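Side-chain contacts in HTH-type dhaKLM operon transcriptional activator DhaS (Lactococcus lactis, PDB 2IU5), which activates transcription of the dhaKLM operon in complex with DhaQ once dihydroxyacetone is present, binding an inverted repeat that partly overlaps the -35 promoter element: residues A[38-43]-A[48-53]; A[112-117]-A[152-157]. The protein carries 1 engineered substitution. All coordinates share one frame; numbering follows the deposited sequence.

Interaction 1 (A[38-43]-A[48-53]); sequences DIMQTA and QTFYNY
Met40 and Phe50 bring the last turns of helix 36-43 against segment 48-53, in the loop before helix 57-73, their CA atoms 7.2 Å apart and no hydrogen bond joining the two pieces. Instead, the thioether of Met40 does most of the work. Its chain is bent at both chi2 (-58°) and chi3 (-75°), which folds the sulfur and terminal methyl against the start of Phe50. SD sits 3.8 Å from Phe50 CB and lies at the edge of the aromatic ring, near its plane, 5.1 Å from the centroid: a Met-aromatic contact made with the rim. The methyl CE carries on past the side chain to the backbone, 3.7 Å from Phe50 N, and also brushes Thr49, with CE 4.2 Å from its CB. With CG of Phe50 anti to the backbone N and beside the carbonyl carbon (chi1 179°), the ring is turned to where Ile39 CD1 comes obliquely within 4.5 Å of Phe50 CE1. Around this pair of contacts, Val36 touches Phe50 and Ile45 touches Met40, while Ile39 reaches on to Phe22 of helix 13-28 and Leu60 of helix 57-73. Sulfur, methyl and ring thus form the apolar filling between helix 36-43 and segment 48-53 of the predicted DNA-binding helix-turn-helix, the motif of the TetR-type N-terminal domain.

Interaction 2 (A[112-117]-A[152-157]); sequences HFFLIQ and AICAIT
Cys154 and Phe114 bury the most surface where helices 110-132 and 139-163 pack together, with Leu115 next. The two helix segments run at 128° to each other, their axes 9.1 Å apart at closest approach, and Cys154 stands where the backbones come nearest. Its thiol, held anti to the backbone N (chi1 180°), extends across the interface to the backbone of the opposing helix: SG lies 3.7 Å from Leu115 CA and 3.8 Å from Phe114 CD2. Toward the Phe114 ring the sulfur is oblique, 65° off the normal, a sulfur-aromatic contact. Leu115 closes over the same cysteine with one branch, its CD1 3.7 Å from Cys154 CB. Phe114 reaches farther along helix 139-163, and its outer ring atoms meet the hydroxyl of Thr157, OG1 being 3.2 Å from Phe114 CE2. That hydroxyl is buried but satisfied: OG1 donates to Ile153 O at 2.8 Å, one turn back, while Thr157 N reaches the same carbonyl from the opposite face of its plane. A valine in place of Thr157 would probably leave Ile153 O without its second donor and press a methyl into the close approach now made by oxygen to the ring. Phe104 and Trp118 meet Phe114 edge-to-face, and Phe69 of helix 57-73 also touches it. Beyond Cys154, Ile153 packs on Tyr148 of the second subunit. This is helix-to-helix core packing in the all-helical C-terminal domain of the TetR fold, beside its dimer interface.

Interaction 1 belongs to the N-terminal DNA-binding region and interaction 2 to the C-terminal region of the TetR fold, and the first closes before the second opens along the chain. Their centres are 31 Å apart, on opposite sides of the chain's centre, and their nearest atoms stay about 16 Å from each other, so neither touches the other. Helix 57-73 lies beside both: Leu60 meets Ile39 of interaction 1, whereas Phe69 meets Phe114 of interaction 2. The second subunit reaches residues of 152-157 but touches neither segment of interaction 1. That division is consistent with dimerisation through the C-terminal helices and operator recognition by the helix-turn-helix.

Interaction 1 (A[38-43]-A[48-53])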
ATOM      1  N   ASP A  38     -22.389 -11.091  26.593  1.00 20.65           N
ATOM      2  CA  ASP A  38     -22.615 -11.935  25.412  1.00 20.49           C
ATOM      3  C   ASP A  38     -21.399 -12.831  25.158  1.00 20.15           C
ATOM      4  O   ASP A  38     -21.539 -14.035  24.903  1.00 19.92           O
ATOM      5  CB  ASP A  38     -22.858 -11.103  24.142  1.00 20.73           C
ATOM      6  CG  ASP A  38     -24.146 -10.319  24.164  1.00 25.01           C
ATOM      7  OD1 ASP A  38     -25.108 -10.766  24.840  1.00 27.39           O
ATOM      8  OD2 ASP A  38     -24.205  -9.248  23.493  1.00 27.31           O
ATOM      9  N   ILE A  39     -20.209 -12.240  25.229  1.00 19.84           N
ATOM     10  CA  ILE A  39     -18.972 -12.989  24.971  1.00 19.32           C
ATOM     11  C   ILE A  39     -18.860 -14.170  25.913  1.00 18.41           C
ATOM     12  O   ILE A  39     -18.550 -15.292  25.502  1.00 18.27           O
ATOM     13  CB  ILE A  39     -17.747 -12.079  25.105  1.00 20.09           C
ATOM     14  CG1 ILE A  39     -17.757 -11.082  23.948  1.00 19.63           C
ATOM     15  CG2 ILE A  39     -16.436 -12.886  25.023  1.00 21.08           C
ATOM     16  CD1 ILE A  39     -16.793  -9.891  24.179  1.00 19.84           C
ATOM     17  N   MET A  40     -19.115 -13.917  27.191  1.00 18.86           N
ATOM     18  CA  MET A  40     -18.930 -14.950  28.200  1.00 19.02           C
ATOM     19  C   MET A  40     -20.035 -16.004  28.208  1.00 19.51           C
ATOM     20  O   MET A  40     -19.777 -17.172  28.493  1.00 19.37           O
ATOM     21  CB  MET A  40     -18.701 -14.338  29.592  1.00 18.85           C
ATOM     22  CG  MET A  40     -17.464 -13.408  29.613  1.00 20.29           C
ATOM     23  SD  MET A  40     -15.931 -14.223  29.115  1.00 21.35           S
ATOM     24  CE  MET A  40     -15.583 -15.188  30.578  1.00 21.58           C
ATOM     25  N   GLN A  41     -21.262 -15.609  27.891  1.00 20.55           N
ATOM     26  CA  GLN A  41     -22.318 -16.574  27.579  1.00 22.13           C
ATOM     27  C   GLN A  41     -21.901 -17.517  26.459  1.00 22.11           C
ATOM     28  O   GLN A  41     -22.052 -18.742  26.556  1.00 22.35           O
ATOM     29  CB  GLN A  41     -23.593 -15.838  27.189  1.00 22.34           C
ATOM     30  CG  GLN A  41     -24.251 -15.259  28.412  1.00 26.98           C
ATOM     31  CD  GLN A  41     -25.421 -14.373  28.063  1.00 31.02           C
ATOM     32  OE1 GLN A  41     -25.720 -14.161  26.885  1.00 37.07           O
ATOM     33  NE2 GLN A  41     -26.088 -13.853  29.084  1.00 36.15           N
ATOM     34  N   THR A  42     -21.360 -16.957  25.376  1.00 20.45           N
ATOM     35  CA  THR A  42     -20.973 -17.768  24.234  1.00 20.40           C
ATOM     36  C   THR A  42     -19.776 -18.666  24.598  1.00 21.37           C
ATOM     37  O   THR A  42     -19.693 -19.821  24.162  1.00 22.30           O
ATOM     38  CB  THR A  42     -20.649 -16.857  23.037  1.00 21.74           C
ATOM     39  OG1 THR A  42     -21.855 -16.202  22.639  1.00 22.74           O
ATOM     40  CG2 THR A  42     -20.154 -17.640  21.838  1.00 21.18           C
ATOM     41  N   ALA A  43     -18.858 -18.137  25.399  1.00 20.26           N
ATOM     42  CA  ALA A  43     -17.687 -18.889  25.835  1.00 21.75           C
ATOM     43  C   ALA A  43     -18.010 -19.974  26.860  1.00 22.68           C
ATOM     44  O   ALA A  43     -17.195 -20.884  27.092  1.00 23.15           O
ATOM     45  CB  ALA A  43     -16.636 -17.944  26.409  1.00 20.28           C
ATOM     46  N   GLN A  48     -17.535 -12.912  35.344  1.00 21.88           N
ATOM     47  CA  GLN A  48     -16.508 -12.175  36.067  1.00 22.30           C
ATOM     48  C   GLN A  48     -15.091 -12.605  35.657  1.00 21.95           C
ATOM     49  O   GLN A  48     -14.130 -11.839  35.773  1.00 21.73           O
ATOM     50  CB  GLN A  48     -16.715 -12.350  37.568  1.00 21.66           C
ATOM     51  CG  GLN A  48     -15.840 -11.441  38.422  1.00 24.84           C
ATOM     52  CD  GLN A  48     -16.059  -9.966  38.120  1.00 26.46           C
ATOM     53  OE1 GLN A  48     -17.191  -9.522  37.902  1.00 30.15           O
ATOM     54  NE2 GLN A  48     -14.966  -9.198  38.107  1.00 26.18           N
ATOM     55  N   THR A  49     -14.951 -13.833  35.173  1.00 22.23           N
ATOM     56  CA  THR A  49     -13.647 -14.366  34.780  1.00 22.72           C
ATOM     57  C   THR A  49     -13.022 -13.518  33.670  1.00 21.59           C
ATOM     58  O   THR A  49     -11.798 -13.426  33.574  1.00 23.37           O
ATOM     59  CB  THR A  49     -13.768 -15.848  34.349  1.00 23.39           C
ATOM     60  OG1 THR A  49     -14.216 -16.623  35.469  1.00 25.40           O
ATOM     61  CG2 THR A  49     -12.442 -16.394  33.886  1.00 23.58           C
ATOM     62  N   PHE A  50     -13.845 -12.897  32.837  1.00 20.80           N
ATOM     63  CA  PHE A  50     -13.335 -12.057  31.741  1.00 19.77           C
ATOM     64  C   PHE A  50     -12.349 -11.058  32.301  1.00 20.90           C
ATOM     65  O   PHE A  50     -11.324 -10.771  31.680  1.00 19.14           O
ATOM     66  CB  PHE A  50     -14.514 -11.328  31.099  1.00 19.59           C
ATOM     67  CG  PHE A  50     -14.164 -10.390  29.958  1.00 18.68           C
ATOM     68  CD1 PHE A  50     -14.173 -10.847  28.645  1.00 19.27           C
ATOM     69  CD2 PHE A  50     -13.849  -9.054  30.208  1.00 19.72           C
ATOM     70  CE1 PHE A  50     -13.865  -9.996  27.585  1.00 19.95           C
ATOM     71  CE2 PHE A  50     -13.542  -8.200  29.149  1.00 20.18           C
ATOM     72  CZ  PHE A  50     -13.549  -8.660  27.858  1.00 18.69           C
ATOM     73  N   TYR A  51     -12.643 -10.529  33.483  1.00 19.84           N
ATOM     74  CA  TYR A  51     -11.856  -9.429  34.059  1.00 19.96           C
ATOM     75  C   TYR A  51     -10.540  -9.840  34.705  1.00 21.49           C
ATOM     76  O   TYR A  51      -9.731  -9.004  35.153  1.00 22.25           O
ATOM     77  CB  TYR A  51     -12.779  -8.670  35.029  1.00 19.80           C
ATOM     78  CG  TYR A  51     -13.896  -8.083  34.211  1.00 19.17           C
ATOM     79  CD1 TYR A  51     -13.689  -6.931  33.453  1.00 21.06           C
ATOM     80  CD2 TYR A  51     -15.148  -8.678  34.186  1.00 19.13           C
ATOM     81  CE1 TYR A  51     -14.720  -6.390  32.686  1.00 19.40           C
ATOM     82  CE2 TYR A  51     -16.181  -8.140  33.423  1.00 18.39           C
ATOM     83  CZ  TYR A  51     -15.952  -6.997  32.683  1.00 20.85           C
ATOM     84  OH  TYR A  51     -16.964  -6.450  31.923  1.00 21.38           O
ATOM     85  N   ASN A  52     -10.301 -11.144  34.758  1.00 20.03           N
ATOM     86  CA  ASN A  52      -8.971 -11.603  35.122  1.00 21.73           C
ATOM     87  C   ASN A  52      -8.026 -11.327  33.965  1.00 21.02           C
ATOM     88  O   ASN A  52      -6.813 -11.391  34.151  1.00 21.35           O
ATOM     89  CB  ASN A  52      -9.000 -13.092  35.427  1.00 21.75           C
ATOM     90  CG  ASN A  52      -9.543 -13.384  36.814  1.00 25.44           C
ATOM     91  OD1 ASN A  52     -10.261 -14.358  37.016  1.00 33.22           O
ATOM     92  ND2 ASN A  52      -9.199 -12.538  37.773  1.00 29.12           N
ATOM     93  N   TYR A  53      -8.573 -11.022  32.789  1.00 20.33           N
ATOM     94  CA  TYR A  53      -7.775 -10.977  31.563  1.00 21.66           C
ATOM     95  C   TYR A  53      -7.911  -9.691  30.749  1.00 21.13           C
ATOM     96  O   TYR A  53      -6.930  -9.221  30.181  1.00 21.24           O
ATOM     97  CB  TYR A  53      -8.096 -12.170  30.670  1.00 20.34           C
ATOM     98  CG  TYR A  53      -7.927 -13.489  31.381  1.00 22.38           C
ATOM     99  CD1 TYR A  53      -6.661 -13.993  31.652  1.00 23.99           C
ATOM    100  CD2 TYR A  53      -9.034 -14.227  31.786  1.00 23.91           C
ATOM    101  CE1 TYR A  53      -6.508 -15.211  32.310  1.00 24.57           C
ATOM    102  CE2 TYR A  53      -8.890 -15.443  32.444  1.00 24.01           C
ATOM    103  CZ  TYR A  53      -7.639 -15.920  32.697  1.00 24.80           C
ATOM    104  OH  TYR A  53      -7.515 -17.131  33.353  1.00 28.20           O
TER

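Interaction 2 (A[112-117]-A[152-157])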
ATOM      1  N   HIS A 112      -2.594   0.577   9.706  1.00 23.72           N
ATOM      2  CA  HIS A 112      -1.167   0.688   9.985  1.00 23.70           C
ATOM      3  C   HIS A 112      -0.642  -0.558  10.676  1.00 22.66           C
ATOM      4  O   HIS A 112       0.427  -1.060  10.339  1.00 22.51           O
ATOM      5  CB  HIS A 112      -0.888   1.943  10.805  1.00 25.85           C
ATOM      6  CG  HIS A 112      -1.479   3.181  10.210  1.00 30.84           C
ATOM      7  ND1 HIS A 112      -1.206   3.587   8.920  1.00 35.80           N
ATOM      8  CD2 HIS A 112      -2.330   4.100  10.725  1.00 35.49           C
ATOM      9  CE1 HIS A 112      -1.865   4.706   8.668  1.00 37.29           C
ATOM     10  NE2 HIS A 112      -2.554   5.038   9.747  1.00 37.50           N
ATOM     11  N   PHE A 113      -1.401  -1.056  11.644  1.00 21.36           N
ATOM     12  CA  PHE A 113      -1.074  -2.323  12.271  1.00 21.84           C
ATOM     13  C   PHE A 113      -1.009  -3.436  11.213  1.00 20.46           C
ATOM     14  O   PHE A 113      -0.114  -4.277  11.226  1.00 20.85           O
ATOM     15  CB  PHE A 113      -2.122  -2.643  13.337  1.00 22.75           C
ATOM     16  CG  PHE A 113      -1.899  -3.963  13.981  1.00 25.02           C
ATOM     17  CD1 PHE A 113      -1.070  -4.082  15.091  1.00 26.79           C
ATOM     18  CD2 PHE A 113      -2.513  -5.091  13.466  1.00 27.54           C
ATOM     19  CE1 PHE A 113      -0.864  -5.325  15.682  1.00 26.88           C
ATOM     20  CE2 PHE A 113      -2.314  -6.330  14.046  1.00 28.71           C
ATOM     21  CZ  PHE A 113      -1.492  -6.448  15.152  1.00 25.75           C
ATOM     22  N   PHE A 114      -1.967  -3.430  10.291  1.00 20.50           N
ATOM     23  CA  PHE A 114      -2.119  -4.505   9.288  1.00 19.01           C
ATOM     24  C   PHE A 114      -0.853  -4.492   8.411  1.00 18.75           C
ATOM     25  O   PHE A 114      -0.270  -5.549   8.106  1.00 18.96           O
ATOM     26  CB  PHE A 114      -3.387  -4.232   8.476  1.00 21.16           C
ATOM     27  CG  PHE A 114      -3.877  -5.381   7.628  1.00 21.15           C
ATOM     28  CD1 PHE A 114      -4.143  -6.650   8.152  1.00 22.99           C
ATOM     29  CD2 PHE A 114      -4.078  -5.169   6.270  1.00 21.12           C
ATOM     30  CE1 PHE A 114      -4.602  -7.683   7.313  1.00 24.54           C
ATOM     31  CE2 PHE A 114      -4.535  -6.189   5.433  1.00 20.95           C
ATOM     32  CZ  PHE A 114      -4.799  -7.445   5.951  1.00 21.83           C
ATOM     33  N   LEU A 115      -0.431  -3.296   8.019  1.00 18.94           N
ATOM     34  CA  LEU A 115       0.753  -3.169   7.181  1.00 18.19           C
ATOM     35  C   LEU A 115       1.957  -3.735   7.912  1.00 19.50           C
ATOM     36  O   LEU A 115       2.756  -4.456   7.327  1.00 18.72           O
ATOM     37  CB  LEU A 115       0.981  -1.717   6.751  1.00 18.50           C
ATOM     38  CG  LEU A 115       2.301  -1.473   6.008  1.00 19.43           C
ATOM     39  CD1 LEU A 115       2.275  -2.203   4.664  1.00 21.58           C
ATOM     40  CD2 LEU A 115       2.508   0.027   5.818  1.00 20.49           C
ATOM     41  N   ILE A 116       2.079  -3.406   9.192  1.00 19.16           N
ATOM     42  CA  ILE A 116       3.197  -3.913   9.987  1.00 20.53           C
ATOM     43  C   ILE A 116       3.195  -5.448  10.015  1.00 18.64           C
ATOM     44  O   ILE A 116       4.263  -6.067   9.961  1.00 19.51           O
ATOM     45  CB  ILE A 116       3.158  -3.326  11.391  1.00 21.18           C
ATOM     46  CG1 ILE A 116       3.574  -1.849  11.357  1.00 23.28           C
ATOM     47  CG2 ILE A 116       4.122  -4.105  12.280  1.00 22.28           C
ATOM     48  CD1 ILE A 116       3.398  -1.125  12.686  1.00 26.22           C
ATOM     49  N   GLN A 117       2.016  -6.060  10.087  1.00 20.37           N
ATOM     50  CA  GLN A 117       1.914  -7.531  10.026  1.00 20.24           C
ATOM     51  C   GLN A 117       2.505  -8.104   8.737  1.00 20.08           C
ATOM     52  O   GLN A 117       3.238  -9.105   8.750  1.00 21.24           O
ATOM     53  CB  GLN A 117       0.486  -7.989  10.225  1.00 22.67           C
ATOM     54  CG  GLN A 117      -0.114  -7.419  11.511  1.00 23.13           C
ATOM     55  CD  GLN A 117       0.875  -7.464  12.643  1.00 25.32           C
ATOM     56  OE1 GLN A 117       1.354  -8.535  13.050  1.00 26.25           O
ATOM     57  NE2 GLN A 117       1.204  -6.292  13.179  1.00 26.14           N
ATOM     58  N   ALA A 152       2.268  -3.913  -1.178  1.00 17.61           N
ATOM     59  CA  ALA A 152       1.418  -4.526  -2.210  1.00 17.77           C
ATOM     60  C   ALA A 152       0.430  -5.496  -1.587  1.00 17.07           C
ATOM     61  O   ALA A 152      -0.771  -5.409  -1.834  1.00 19.54           O
ATOM     62  CB  ALA A 152       2.255  -5.240  -3.243  1.00 18.56           C
ATOM     63  N   ILE A 153       0.921  -6.421  -0.778  1.00 17.43           N
ATOM     64  CA  ILE A 153       0.024  -7.411  -0.212  1.00 17.83           C
ATOM     65  C   ILE A 153      -0.961  -6.763   0.763  1.00 18.41           C
ATOM     66  O   ILE A 153      -2.126  -7.158   0.819  1.00 19.28           O
ATOM     67  CB  ILE A 153       0.794  -8.568   0.420  1.00 17.41           C
ATOM     68  CG1 ILE A 153       1.730  -9.217  -0.611  1.00 18.74           C
ATOM     69  CG2 ILE A 153      -0.209  -9.550   1.012  1.00 19.53           C
ATOM     70  CD1 ILE A 153       2.849 -10.074   0.007  1.00 23.01           C
ATOM     71  N   CYS A 154      -0.515  -5.767   1.525  1.00 18.66           N
ATOM     72  CA  CYS A 154      -1.409  -5.082   2.446  1.00 19.29           C
ATOM     73  C   CYS A 154      -2.580  -4.471   1.677  1.00 18.72           C
ATOM     74  O   CYS A 154      -3.748  -4.605   2.063  1.00 20.01           O
ATOM     75  CB  CYS A 154      -0.626  -4.001   3.195  1.00 19.95           C
ATOM     76  SG  CYS A 154      -1.612  -3.067   4.374  1.00 22.81           S
ATOM     77  N   ALA A 155      -2.270  -3.794   0.573  1.00 18.96           N
ATOM     78  CA  ALA A 155      -3.290  -3.094  -0.201  1.00 18.31           C
ATOM     79  C   ALA A 155      -4.280  -4.069  -0.839  1.00 18.76           C
ATOM     80  O   ALA A 155      -5.492  -3.847  -0.826  1.00 19.89           O
ATOM     81  CB  ALA A 155      -2.631  -2.246  -1.287  1.00 19.82           C
ATOM     82  N   ILE A 156      -3.747  -5.148  -1.397  1.00 19.61           N
ATOM     83  CA  ILE A 156      -4.556  -6.125  -2.111  1.00 21.04           C
ATOM     84  C   ILE A 156      -5.468  -6.847  -1.119  1.00 20.14           C
ATOM     85  O   ILE A 156      -6.657  -7.033  -1.388  1.00 20.95           O
ATOM     86  CB  ILE A 156      -3.669  -7.148  -2.823  1.00 24.43           C
ATOM     87  CG1 ILE A 156      -2.955  -6.492  -4.012  1.00 26.71           C
ATOM     88  CG2 ILE A 156      -4.493  -8.356  -3.233  1.00 25.75           C
ATOM     89  CD1 ILE A 156      -3.869  -6.131  -5.128  1.00 30.38           C
ATOM     90  N   THR A 157      -4.923  -7.244   0.022  1.00 18.95           N
ATOM     91  CA  THR A 157      -5.723  -8.022   0.974  1.00 18.59           C
ATOM     92  C   THR A 157      -6.736  -7.149   1.700  1.00 18.72           C
ATOM     93  O   THR A 157      -7.874  -7.566   1.909  1.00 19.64           O
ATOM     94  CB  THR A 157      -4.855  -8.815   1.971  1.00 18.68           C
ATOM     95  OG1 THR A 157      -4.042  -7.905   2.723  1.00 20.54           O
ATOM     96  CG2 THR A 157      -3.997  -9.820   1.239  1.00 19.55           C
TER